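Local coordinates for phosphatidylinositol-specific phospholipase C1 (Streptomyces antibioticus, PDB 3H4X), which belongs to the calcium-dependent phosphoinositide phospholipase C family and folds as a barrel of parallel strands surrounded by helices, at residues 61-66 with 102-107; 70-75 with 143-148; 128-133 with 207-212; 211-216 with 231-236. All coordinates share one frame; numbering follows the deposited sequence.

Contact 1. Residues 61-66 with 102-107; sequences LDLWSN and QDFAGC
F104 and L63 face each other because the F104 ring swings out trans to its backbone N (chi1 -176°), off the first turn of helix 104-117 onto strand 58-64, while L63 sets CG opposite its carbonyl carbon and lifts both methyls toward the ring. The two side chains cross at about a right angle. L63 CD1 sits almost on the ring normal, 8° off and 3.5 Å from the centroid of F104, a clear CH-pi contact. Its sister methyl CD2 lies beside the root of the ring, 3.8 Å from F104 CB. Two residues back, L61 CD1 approaches C107 SG at 3.6 Å and touches the F104 ring obliquely, 4.3 Å from CE1. D103 caps the helix start: its OD1 accepts from G106 N at 3.0 Å (153°), nearly along the C-O axis, helping fix the turn carrying F104 and C107. I128 of strand 124-130 touches both leucines, and F48 of helix 48-52 touches L61 and C107. No hydrogen bond joins strand and helix; methyls, ring and sulfur are buried together, so cohesion across the contact rests on dispersion and shape, while polar bonds run within the helix start and along the sheet.

Contact 2. Residues 70-75 with 143-148; sequences RSWRVS and AEFDAL
W72 drives the six-membered end of its indole against the backbone of helix 142-153, and this is the tight part of the contact. Its CH2 lies 3.4 Å from F145 N, approached obliquely, and 3.6 Å from E144 C, which sits at the ring edge near the indole plane. The indole also flanks the next side chain: W72 CZ2 is 4.0 Å from F145 CB and lies at the edge of the phenyl ring, close to its plane. One turn on, L148 and W72 slide past each other in opposite directions, L148 CD2 resting obliquely 3.9 Å from W72 CE3. No hydrogen bond joins the two segments, and the indole nitrogen NE1 has a weak hydrogen bond to S65 OG.

The side of the partly exposed E144 is looser. Its CB starts toward the tryptophan, 3.9 Å from W72 CH2, but the chain bends at the second torsion (chi2 85°) and carries the carboxylate off, where OE1 is bonded by G141 N. The nearest atom of that side chain is about 3 Å from a bound acetyl group.

The short strand 73-74 pairs antiparallel with barrel strand 58-64, and W72 lies in the loop just ahead of it. F104 of helix 104-117 touches both W72 and L148, and L108 of the same helix touches L148, so the indole joins this loop to two successive helices.

Contact 3. Residues 128-133 with 207-212; sequences IEMKDG and LWTDVE
T209 and M130 cross at about a right angle, the short threonine lying across the base of the methionine. T209 carries OG1 beside its backbone N (chi1 -63°), which aims the oxygen into the corner between two carbons: OG1 is 3.3 Å from G133 CA and 3.4 Å from M130 CB. The methyl branch leans on the next carbon along, with T209 CG2 3.8 Å from M130 CG. Beyond that point the methionine turns off, bent at its second and third torsions, so that CB and CG do the touching while the thioether leads away. None of these approaches is a hydrogen bond; the buried OG1 has its polar partner elsewhere, in E199 OE2.

The corner itself is made by a type I turn, M130 to G133, closed by G133 N to M130 O at 3.0 Å. G133 takes a positive phi (70°), and T209 OG1 rests against its CA. E129 and K131 point away from helix 209-222 and join in a salt bridge, K131 NZ meeting E129 OE2 at 2.8 Å from well above the carboxylate plane; T197 binds both of them. D132, also turned away, ties the turn to the backbone of S65 and N66.

The loop leaving barrel strand 124-130 thus meets the first turn of helix 209-222, the helix that follows the neighbouring strand 189-195. Such packing belongs to the C-terminal rim of a beta/alpha barrel, the end where barrel enzymes characteristically place their active sites.

Contact 4. Residues 211-216 with 231-236; sequences VEYAGH and AFPAVH
Y213 OH is gripped from several sides: A231 N donates to it weakly, at 3.2 Å and 135°, T230 N adds another weak bond, and the strong partner is D146 OD1. This knot lies inside the beta-alpha-beta unit of strand 189-195, helix 209-222 and strand 232-236, where the helix packs on the strand that follows it in the barrel. With CG opposite the backbone N (chi1 -163°), Y213 reaches from the helix toward A231 and P233, and the bonds to its hydroxyl should restrict the ring's position.

The ring is packed as well as bonded. P233 crosses the tyrosine at about a right angle and brings CD to the ring edge, 3.8 Å from Y213 CD2. A231 lies nearer the phenol end, its CB 4.0 Å from Y213 CZ. A214, the next residue of the helix, leans on the same proline more loosely, with CB 4.2 Å from P233 CG. H216, one turn further, places its CD2 over one face of the Y213 ring, offset toward the rim. D146 of helix 142-153 holds this imidazole too, through OD2 and H216 NE2, so a single carboxylate positions both aromatic side chains. L193 of strand 189-195 touches Y213 and A231.

One polar atom is left without a hydrogen-bond partner in this packing: the carbonyl oxygen A231 O, buried against the tyrosine with Y213 CE2 only 3.1 Å away.

Overall arrangement
All four contacts reach the same sheet; contacts 1, 3 and 4 are buried, whereas contact 2 is only partly so and opens at its E144 side. Contact 1 packs strand 58-64 on helix 104-117, and contact 2 packs W72, just ahead of the neighbouring strand 73-74, on helix 142-153. Contacts 3 and 4 share V211 and E212 of helix 209-222. Contact 1 is apolar and aromatic; contact 2 sets an indole against helix backbone as well as side chains; contact 3 sets a hydroxyl against carbons; contact 4 alone has a hydrogen bond between its segments, and that one is weak. Residues 143-148 also reach contact 4, while D132 links contact 3 to contact 1.

Contact 1. Residues 61-66 with 102-107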
loop_
_atom_site.group_PDB
_atom_site.type_symbol
_atom_site.label_atom_id
_atom_site.label_comp_id
_atom_site.label_asym_id
_atom_site.label_seq_id
_atom_site.Cartn_x
_atom_site.Cartn_y
_atom_site.Cartn_z
ATOM N N LEU A 61 -4.856 3.034 4.124
ATOM C CA LEU A 61 -4.999 3.404 5.531
ATOM C C LEU A 61 -4.152 4.627 5.837
ATOM O O LEU A 61 -3.011 4.721 5.378
ATOM C CB LEU A 61 -4.491 2.274 6.427
ATOM C CG LEU A 61 -5.146 0.904 6.325
ATOM C CD1 LEU A 61 -4.480 -0.075 7.274
ATOM C CD2 LEU A 61 -6.627 1.014 6.623
ATOM N N ASP A 62 -4.699 5.541 6.637
ATOM C CA ASP A 62 -3.971 6.718 7.115
ATOM C C ASP A 62 -3.596 6.520 8.581
ATOM O O ASP A 62 -4.480 6.340 9.425
ATOM C CB ASP A 62 -4.831 7.976 6.979
ATOM C CG ASP A 62 -5.081 8.368 5.534
ATOM O OD1 ASP A 62 -4.208 8.122 4.677
ATOM O OD2 ASP A 62 -6.153 8.938 5.253
ATOM N N LEU A 63 -2.297 6.545 8.876
ATOM C CA LEU A 63 -1.792 6.341 10.233
ATOM C C LEU A 63 -1.090 7.576 10.757
ATOM O O LEU A 63 -0.463 8.322 10.005
ATOM C CB LEU A 63 -0.796 5.185 10.287
ATOM C CG LEU A 63 -1.306 3.789 9.959
ATOM C CD1 LEU A 63 -0.214 2.770 10.255
ATOM C CD2 LEU A 63 -2.583 3.463 10.725
ATOM N N TRP A 64 -1.167 7.756 12.069
ATOM C CA TRP A 64 -0.501 8.861 12.747
ATOM C C TRP A 64 0.413 8.314 13.837
ATOM O O TRP A 64 -0.034 7.548 14.695
ATOM C CB TRP A 64 -1.526 9.807 13.366
ATOM C CG TRP A 64 -2.492 10.377 12.383
ATOM C CD1 TRP A 64 -3.537 9.730 11.783
ATOM C CD2 TRP A 64 -2.519 11.721 11.894
ATOM N NE1 TRP A 64 -4.203 10.589 10.942
ATOM C CE2 TRP A 64 -3.600 11.818 10.995
ATOM C CE3 TRP A 64 -1.732 12.853 12.129
ATOM C CZ2 TRP A 64 -3.914 13.002 10.333
ATOM C CZ3 TRP A 64 -2.049 14.026 11.471
ATOM C CH2 TRP A 64 -3.128 14.091 10.583
ATOM N N SER A 65 1.682 8.712 13.802
ATOM C CA SER A 65 2.673 8.224 14.760
ATOM C C SER A 65 3.051 9.253 15.814
ATOM O O SER A 65 3.660 8.903 16.823
ATOM C CB SER A 65 3.969 7.817 14.051
ATOM O OG SER A 65 3.748 7.010 12.916
ATOM N N ASN A 66 2.736 10.520 15.560
ATOM C CA ASN A 66 3.207 11.603 16.421
ATOM C C ASN A 66 2.112 12.251 17.262
ATOM O O ASN A 66 2.310 13.321 17.846
ATOM C CB ASN A 66 3.980 12.639 15.604
ATOM C CG ASN A 66 5.364 12.156 15.233
ATOM O OD1 ASN A 66 6.258 12.097 16.079
ATOM N ND2 ASN A 66 5.548 11.786 13.969
ATOM N N GLN A 102 -11.127 1.793 16.271
ATOM C CA GLN A 102 -9.907 1.219 16.825
ATOM C C GLN A 102 -8.668 1.684 16.062
ATOM O O GLN A 102 -8.768 2.244 14.966
ATOM C CB GLN A 102 -9.995 -0.308 16.876
ATOM C CG GLN A 102 -11.178 -0.806 17.688
ATOM C CD GLN A 102 -11.151 -0.282 19.109
ATOM O OE1 GLN A 102 -10.252 -0.604 19.878
ATOM N NE2 GLN A 102 -12.145 0.525 19.464
ATOM N N ASP A 103 -7.507 1.454 16.665
ATOM C CA ASP A 103 -6.232 1.913 16.132
ATOM C C ASP A 103 -5.620 0.918 15.143
ATOM O O ASP A 103 -6.280 -0.021 14.698
ATOM C CB ASP A 103 -5.256 2.185 17.280
ATOM C CG ASP A 103 -4.934 0.936 18.087
ATOM O OD1 ASP A 103 -5.420 -0.161 17.736
ATOM O OD2 ASP A 103 -4.191 1.055 19.083
ATOM N N PHE A 104 -4.354 1.129 14.800
ATOM C CA PHE A 104 -3.692 0.292 13.802
ATOM C C PHE A 104 -3.623 -1.162 14.265
ATOM O O PHE A 104 -3.870 -2.084 13.482
ATOM C CB PHE A 104 -2.302 0.848 13.489
ATOM C CG PHE A 104 -1.566 0.112 12.394
ATOM C CD1 PHE A 104 -2.219 -0.322 11.248
ATOM C CD2 PHE A 104 -0.202 -0.101 12.500
ATOM C CE1 PHE A 104 -1.524 -0.979 10.238
ATOM C CE2 PHE A 104 0.493 -0.755 11.496
ATOM C CZ PHE A 104 -0.170 -1.191 10.366
ATOM N N ALA A 105 -3.294 -1.374 15.537
ATOM C CA ALA A 105 -3.292 -2.726 16.080
ATOM C C ALA A 105 -4.662 -3.386 15.913
ATOM O O ALA A 105 -4.750 -4.584 15.636
ATOM C CB ALA A 105 -2.860 -2.725 17.542
ATOM N N GLY A 106 -5.727 -2.607 16.084
ATOM C CA GLY A 106 -7.081 -3.117 15.892
ATOM C C GLY A 106 -7.355 -3.494 14.447
ATOM O O GLY A 106 -7.980 -4.518 14.165
ATOM N N CYS A 107 -6.888 -2.662 13.524
ATOM C CA CYS A 107 -7.003 -2.963 12.107
ATOM C C CYS A 107 -6.297 -4.276 11.771
ATOM O O CYS A 107 -6.843 -5.139 11.082
ATOM C CB CYS A 107 -6.404 -1.824 11.287
ATOM S SG CYS A 107 -6.456 -2.094 9.517
#

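Contact 2. Residues 70-75 with 143-148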
loop_
_atom_site.group_PDB
_atom_site.type_symbol
_atom_site.label_atom_id
_atom_site.label_comp_id
_atom_site.label_asym_id
_atom_site.label_seq_id
_atom_site.Cartn_x
_atom_site.Cartn_y
_atom_site.Cartn_z
ATOM N N ARG A 70 0.183 6.315 23.597
ATOM C CA ARG A 70 0.487 5.094 22.869
ATOM C C ARG A 70 -0.424 4.903 21.656
ATOM O O ARG A 70 -1.467 5.551 21.536
ATOM C CB ARG A 70 0.393 3.881 23.802
ATOM C CG ARG A 70 1.332 3.953 24.997
ATOM C CD ARG A 70 1.318 2.662 25.808
ATOM N NE ARG A 70 1.842 1.522 25.060
ATOM C CZ ARG A 70 3.136 1.248 24.918
ATOM N NH1 ARG A 70 4.050 2.035 25.468
ATOM N NH2 ARG A 70 3.517 0.185 24.220
ATOM N N SER A 71 0.012 4.020 20.761
ATOM C CA SER A 71 -0.754 3.573 19.594
ATOM C C SER A 71 -0.489 4.390 18.336
ATOM O O SER A 71 -0.185 5.584 18.403
ATOM C CB SER A 71 -2.260 3.516 19.889
ATOM O OG SER A 71 -2.890 4.769 19.679
ATOM N N TRP A 72 -0.576 3.718 17.189
ATOM C CA TRP A 72 -0.675 4.385 15.898
ATOM C C TRP A 72 -2.147 4.645 15.640
ATOM O O TRP A 72 -2.955 3.710 15.604
ATOM C CB TRP A 72 -0.153 3.494 14.774
ATOM C CG TRP A 72 1.310 3.593 14.493
ATOM C CD1 TRP A 72 1.946 4.536 13.740
ATOM C CD2 TRP A 72 2.320 2.680 14.930
ATOM N NE1 TRP A 72 3.293 4.270 13.694
ATOM C CE2 TRP A 72 3.549 3.138 14.421
ATOM C CE3 TRP A 72 2.305 1.522 15.716
ATOM C CZ2 TRP A 72 4.754 2.475 14.668
ATOM C CZ3 TRP A 72 3.492 0.872 15.960
ATOM C CH2 TRP A 72 4.704 1.349 15.439
ATOM N N ARG A 73 -2.506 5.908 15.452
ATOM C CA ARG A 73 -3.902 6.254 15.228
ATOM C C ARG A 73 -4.306 5.987 13.790
ATOM O O ARG A 73 -3.509 6.174 12.869
ATOM C CB ARG A 73 -4.151 7.732 15.525
ATOM C CG ARG A 73 -3.485 8.255 16.772
ATOM C CD ARG A 73 -4.042 7.614 18.027
ATOM N NE ARG A 73 -3.533 8.325 19.196
ATOM C CZ ARG A 73 -4.092 9.421 19.700
ATOM N NH1 ARG A 73 -5.199 9.909 19.161
ATOM N NH2 ARG A 73 -3.552 10.022 20.751
ATOM N N VAL A 74 -5.555 5.578 13.602
ATOM C CA VAL A 74 -6.144 5.483 12.279
ATOM C C VAL A 74 -7.183 6.590 12.176
ATOM O O VAL A 74 -8.156 6.605 12.934
ATOM C CB VAL A 74 -6.828 4.126 12.058
ATOM C CG1 VAL A 74 -7.468 4.073 10.679
ATOM C CG2 VAL A 74 -5.825 2.993 12.244
ATOM N N SER A 75 -6.967 7.532 11.263
ATOM C CA SER A 75 -7.843 8.691 11.150
ATOM C C SER A 75 -7.520 9.465 9.885
ATOM O O SER A 75 -6.352 9.603 9.516
ATOM C CB SER A 75 -7.658 9.610 12.366
ATOM O OG SER A 75 -8.618 10.660 12.398
ATOM N N ALA A 143 11.257 0.072 13.124
ATOM C CA ALA A 143 11.456 -1.201 13.810
ATOM C C ALA A 143 10.218 -1.620 14.602
ATOM O O ALA A 143 9.854 -2.797 14.627
ATOM C CB ALA A 143 12.680 -1.134 14.716
ATOM N N GLU A 144 9.580 -0.663 15.266
ATOM C CA GLU A 144 8.387 -0.964 16.047
ATOM C C GLU A 144 7.189 -1.259 15.144
ATOM O O GLU A 144 6.344 -2.088 15.471
ATOM C CB GLU A 144 8.083 0.171 17.029
ATOM C CG GLU A 144 9.129 0.339 18.136
ATOM C CD GLU A 144 10.314 1.199 17.728
ATOM O OE1 GLU A 144 10.273 1.833 16.654
ATOM O OE2 GLU A 144 11.299 1.252 18.496
ATOM N N PHE A 145 7.135 -0.579 14.005
ATOM C CA PHE A 145 6.136 -0.836 12.978
ATOM C C PHE A 145 6.245 -2.289 12.499
ATOM O O PHE A 145 5.259 -3.029 12.501
ATOM C CB PHE A 145 6.370 0.160 11.841
ATOM C CG PHE A 145 5.450 0.007 10.669
ATOM C CD1 PHE A 145 4.208 0.629 10.649
ATOM C CD2 PHE A 145 5.847 -0.717 9.561
ATOM C CE1 PHE A 145 3.376 0.509 9.550
ATOM C CE2 PHE A 145 5.021 -0.838 8.461
ATOM C CZ PHE A 145 3.785 -0.231 8.458
ATOM N N ASP A 146 7.453 -2.704 12.117
ATOM C CA ASP A 146 7.683 -4.084 11.694
ATOM C C ASP A 146 7.285 -5.073 12.793
ATOM O O ASP A 146 6.653 -6.098 12.530
ATOM C CB ASP A 146 9.159 -4.320 11.364
ATOM C CG ASP A 146 9.588 -3.727 10.037
ATOM O OD1 ASP A 146 8.733 -3.383 9.191
ATOM O OD2 ASP A 146 10.817 -3.635 9.843
ATOM N N ALA A 147 7.690 -4.779 14.026
ATOM C CA ALA A 147 7.449 -5.693 15.137
ATOM C C ALA A 147 5.961 -5.931 15.366
ATOM O O ALA A 147 5.538 -7.053 15.647
ATOM C CB ALA A 147 8.114 -5.183 16.409
ATOM N N LEU A 148 5.169 -4.872 15.246
ATOM C CA LEU A 148 3.727 -4.971 15.426
ATOM C C LEU A 148 3.102 -5.824 14.329
ATOM O O LEU A 148 2.262 -6.680 14.599
ATOM C CB LEU A 148 3.094 -3.581 15.440
ATOM C CG LEU A 148 1.566 -3.553 15.501
ATOM C CD1 LEU A 148 1.027 -4.262 16.740
ATOM C CD2 LEU A 148 1.078 -2.118 15.449
#

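Contact 3. Residues 128-133 with 207-212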
loop_
_atom_site.group_PDB
_atom_site.type_symbol
_atom_site.label_atom_id
_atom_site.label_comp_id
_atom_site.label_asym_id
_atom_site.label_seq_id
_atom_site.Cartn_x
_atom_site.Cartn_y
_atom_site.Cartn_z
ATOM N N ILE A 128 -0.208 2.246 3.225
ATOM C CA ILE A 128 -0.201 3.026 4.441
ATOM C C ILE A 128 0.394 4.392 4.156
ATOM O O ILE A 128 1.563 4.499 3.767
ATOM C CB ILE A 128 0.667 2.349 5.507
ATOM C CG1 ILE A 128 0.271 0.876 5.677
ATOM C CG2 ILE A 128 0.650 3.156 6.801
ATOM C CD1 ILE A 128 -1.129 0.660 6.142
ATOM N N GLU A 129 -0.406 5.436 4.338
ATOM C CA GLU A 129 0.138 6.781 4.351
ATOM C C GLU A 129 0.446 7.145 5.792
ATOM O O GLU A 129 -0.453 7.188 6.640
ATOM C CB GLU A 129 -0.833 7.798 3.744
ATOM C CG GLU A 129 -0.283 9.224 3.810
ATOM C CD GLU A 129 -1.192 10.273 3.189
ATOM O OE1 GLU A 129 -1.903 9.964 2.211
ATOM O OE2 GLU A 129 -1.176 11.427 3.670
ATOM N N MET A 130 1.721 7.390 6.073
ATOM C CA MET A 130 2.138 7.824 7.396
ATOM C C MET A 130 1.929 9.331 7.445
ATOM O O MET A 130 2.819 10.108 7.083
ATOM C CB MET A 130 3.604 7.467 7.635
ATOM C CG MET A 130 3.910 5.980 7.556
ATOM S SD MET A 130 2.994 4.994 8.753
ATOM C CE MET A 130 3.071 6.091 10.164
ATOM N N LYS A 131 0.733 9.737 7.864
ATOM C CA LYS A 131 0.301 11.133 7.763
ATOM C C LYS A 131 1.357 12.100 8.271
ATOM O O LYS A 131 1.658 13.115 7.629
ATOM C CB LYS A 131 -1.001 11.348 8.542
ATOM C CG LYS A 131 -2.211 10.619 7.991
ATOM C CD LYS A 131 -2.492 10.963 6.547
ATOM C CE LYS A 131 -2.826 12.424 6.377
ATOM N NZ LYS A 131 -3.325 12.685 4.994
ATOM N N ASP A 132 1.906 11.775 9.436
ATOM C CA ASP A 132 2.864 12.632 10.116
ATOM C C ASP A 132 4.231 11.965 10.247
ATOM O O ASP A 132 5.016 12.305 11.133
ATOM C CB ASP A 132 2.328 13.030 11.498
ATOM C CG ASP A 132 2.008 11.825 12.378
ATOM O OD1 ASP A 132 2.210 10.677 11.925
ATOM O OD2 ASP A 132 1.559 12.015 13.529
ATOM N N GLY A 133 4.520 11.024 9.351
ATOM C CA GLY A 133 5.794 10.311 9.363
ATOM C C GLY A 133 5.922 9.359 10.538
ATOM O O GLY A 133 4.935 9.036 11.199
ATOM N N LEU A 207 13.534 13.666 8.731
ATOM C CA LEU A 207 13.507 12.704 7.633
ATOM C C LEU A 207 12.080 12.271 7.342
ATOM O O LEU A 207 11.296 12.040 8.260
ATOM C CB LEU A 207 14.355 11.474 7.960
ATOM C CG LEU A 207 15.864 11.683 8.068
ATOM C CD1 LEU A 207 16.569 10.345 8.215
ATOM C CD2 LEU A 207 16.379 12.427 6.852
ATOM N N TRP A 208 11.743 12.166 6.062
ATOM C CA TRP A 208 10.424 11.690 5.672
ATOM C C TRP A 208 10.353 10.169 5.728
ATOM O O TRP A 208 11.377 9.474 5.722
ATOM C CB TRP A 208 10.070 12.162 4.266
ATOM C CG TRP A 208 9.716 13.616 4.164
ATOM C CD1 TRP A 208 9.835 14.574 5.136
ATOM C CD2 TRP A 208 9.207 14.280 3.006
ATOM N NE1 TRP A 208 9.414 15.791 4.650
ATOM C CE2 TRP A 208 9.025 15.636 3.344
ATOM C CE3 TRP A 208 8.886 13.857 1.713
ATOM C CZ2 TRP A 208 8.536 16.573 2.433
ATOM C CZ3 TRP A 208 8.399 14.787 0.813
ATOM C CH2 TRP A 208 8.230 16.129 1.178
ATOM N N THR A 209 9.121 9.674 5.762
ATOM C CA THR A 209 8.814 8.255 5.808
ATOM C C THR A 209 9.620 7.430 4.818
ATOM O O THR A 209 10.087 6.339 5.149
ATOM C CB THR A 209 7.321 8.057 5.510
ATOM O OG1 THR A 209 6.555 8.705 6.531
ATOM C CG2 THR A 209 6.957 6.578 5.448
ATOM N N ASP A 210 9.769 7.941 3.598
ATOM C CA ASP A 210 10.419 7.173 2.542
ATOM C C ASP A 210 11.900 6.928 2.814
ATOM O O ASP A 210 12.356 5.784 2.820
ATOM C CB ASP A 210 10.148 7.755 1.140
ATOM C CG ASP A 210 10.509 9.234 0.995
ATOM O OD1 ASP A 210 10.906 9.914 1.971
ATOM O OD2 ASP A 210 10.370 9.719 -0.147
ATOM N N VAL A 211 12.641 7.999 3.063
ATOM C CA VAL A 211 14.054 7.887 3.383
ATOM C C VAL A 211 14.266 7.122 4.686
ATOM O O VAL A 211 15.188 6.324 4.800
ATOM C CB VAL A 211 14.718 9.283 3.465
ATOM C CG1 VAL A 211 16.099 9.205 4.114
ATOM C CG2 VAL A 211 14.789 9.913 2.081
ATOM N N GLU A 212 13.404 7.357 5.669
ATOM C CA GLU A 212 13.557 6.694 6.953
ATOM C C GLU A 212 13.365 5.186 6.823
ATOM O O GLU A 212 14.163 4.405 7.341
ATOM C CB GLU A 212 12.594 7.273 7.987
ATOM C CG GLU A 212 12.845 6.750 9.380
ATOM C CD GLU A 212 12.108 7.525 10.453
ATOM O OE1 GLU A 212 11.467 8.545 10.129
ATOM O OE2 GLU A 212 12.180 7.109 11.627
#

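Contact 4. Residues 211-216 with 231-236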
loop_
_atom_site.group_PDB
_atom_site.type_symbol
_atom_site.label_atom_id
_atom_site.label_comp_id
_atom_site.label_asym_id
_atom_site.label_seq_id
_atom_site.Cartn_x
_atom_site.Cartn_y
_atom_site.Cartn_z
ATOM N N VAL A 211 12.641 7.999 3.063
ATOM C CA VAL A 211 14.054 7.887 3.383
ATOM C C VAL A 211 14.266 7.122 4.686
ATOM O O VAL A 211 15.188 6.324 4.800
ATOM C CB VAL A 211 14.718 9.283 3.465
ATOM C CG1 VAL A 211 16.099 9.205 4.114
ATOM C CG2 VAL A 211 14.789 9.913 2.081
ATOM N N GLU A 212 13.404 7.357 5.669
ATOM C CA GLU A 212 13.557 6.694 6.953
ATOM C C GLU A 212 13.365 5.186 6.823
ATOM O O GLU A 212 14.163 4.405 7.341
ATOM C CB GLU A 212 12.594 7.273 7.987
ATOM C CG GLU A 212 12.845 6.750 9.380
ATOM C CD GLU A 212 12.108 7.525 10.453
ATOM O OE1 GLU A 212 11.467 8.545 10.129
ATOM O OE2 GLU A 212 12.180 7.109 11.627
ATOM N N TYR A 213 12.306 4.763 6.138
ATOM C CA TYR A 213 12.063 3.331 6.036
ATOM C C TYR A 213 13.027 2.630 5.073
ATOM O O TYR A 213 13.502 1.531 5.349
ATOM C CB TYR A 213 10.598 3.015 5.712
ATOM C CG TYR A 213 10.256 1.573 6.014
ATOM C CD1 TYR A 213 9.821 1.186 7.278
ATOM C CD2 TYR A 213 10.410 0.590 5.049
ATOM C CE1 TYR A 213 9.528 -0.143 7.563
ATOM C CE2 TYR A 213 10.121 -0.730 5.320
ATOM C CZ TYR A 213 9.684 -1.094 6.573
ATOM O OH TYR A 213 9.407 -2.418 6.816
ATOM N N ALA A 214 13.345 3.275 3.956
ATOM C CA ALA A 214 14.330 2.712 3.040
ATOM C C ALA A 214 15.689 2.569 3.725
ATOM O O ALA A 214 16.387 1.576 3.530
ATOM C CB ALA A 214 14.450 3.553 1.783
ATOM N N GLY A 215 16.057 3.559 4.529
ATOM C CA GLY A 215 17.302 3.486 5.291
ATOM C C GLY A 215 17.294 2.327 6.272
ATOM O O GLY A 215 18.306 1.657 6.483
ATOM N N HIS A 216 16.131 2.090 6.864
ATOM C CA HIS A 216 15.908 0.959 7.749
ATOM C C HIS A 216 16.137 -0.372 7.021
ATOM O O HIS A 216 16.812 -1.259 7.546
ATOM C CB HIS A 216 14.496 1.092 8.324
ATOM C CG HIS A 216 13.977 -0.128 9.012
ATOM N ND1 HIS A 216 14.483 -0.594 10.206
ATOM C CD2 HIS A 216 12.936 -0.937 8.702
ATOM C CE1 HIS A 216 13.796 -1.657 10.586
ATOM N NE2 HIS A 216 12.851 -1.884 9.690
ATOM N N ALA A 231 7.387 -4.161 5.073
ATOM C CA ALA A 231 6.754 -3.226 4.145
ATOM C C ALA A 231 7.696 -2.740 3.055
ATOM O O ALA A 231 8.916 -2.709 3.235
ATOM C CB ALA A 231 6.188 -2.037 4.908
ATOM N N PHE A 232 7.108 -2.345 1.931
ATOM C CA PHE A 232 7.842 -1.764 0.820
ATOM C C PHE A 232 7.641 -0.254 0.798
ATOM O O PHE A 232 6.521 0.221 0.628
ATOM C CB PHE A 232 7.329 -2.354 -0.488
ATOM C CG PHE A 232 7.628 -3.812 -0.649
ATOM C CD1 PHE A 232 8.790 -4.221 -1.280
ATOM C CD2 PHE A 232 6.755 -4.778 -0.171
ATOM C CE1 PHE A 232 9.080 -5.559 -1.434
ATOM C CE2 PHE A 232 7.042 -6.123 -0.319
ATOM C CZ PHE A 232 8.204 -6.513 -0.955
ATOM N N PRO A 233 8.723 0.513 0.976
ATOM C CA PRO A 233 8.579 1.958 0.859
ATOM C C PRO A 233 8.415 2.324 -0.612
ATOM O O PRO A 233 9.073 1.739 -1.479
ATOM C CB PRO A 233 9.911 2.483 1.396
ATOM C CG PRO A 233 10.876 1.397 1.100
ATOM C CD PRO A 233 10.110 0.112 1.266
ATOM N N ALA A 234 7.530 3.274 -0.888
ATOM C CA ALA A 234 7.276 3.709 -2.247
ATOM C C ALA A 234 7.809 5.116 -2.478
ATOM O O ALA A 234 7.901 5.923 -1.548
ATOM C CB ALA A 234 5.785 3.670 -2.536
ATOM N N VAL A 235 8.160 5.405 -3.727
ATOM C CA VAL A 235 8.500 6.763 -4.135
ATOM C C VAL A 235 7.206 7.451 -4.552
ATOM O O VAL A 235 6.579 7.087 -5.548
ATOM C CB VAL A 235 9.514 6.787 -5.285
ATOM C CG1 VAL A 235 9.997 8.213 -5.520
ATOM C CG2 VAL A 235 10.681 5.861 -4.972
ATOM N N HIS A 236 6.808 8.443 -3.768
ATOM C CA HIS A 236 5.502 9.066 -3.898
ATOM C C HIS A 236 5.623 10.376 -4.659
ATOM O O HIS A 236 6.448 11.226 -4.319
ATOM C CB HIS A 236 4.942 9.287 -2.495
ATOM C CG HIS A 236 3.613 9.971 -2.446
ATOM N ND1 HIS A 236 2.499 9.523 -3.125
ATOM C CD2 HIS A 236 3.213 11.049 -1.735
ATOM C CE1 HIS A 236 1.475 10.316 -2.853
ATOM N NE2 HIS A 236 1.884 11.250 -2.014
#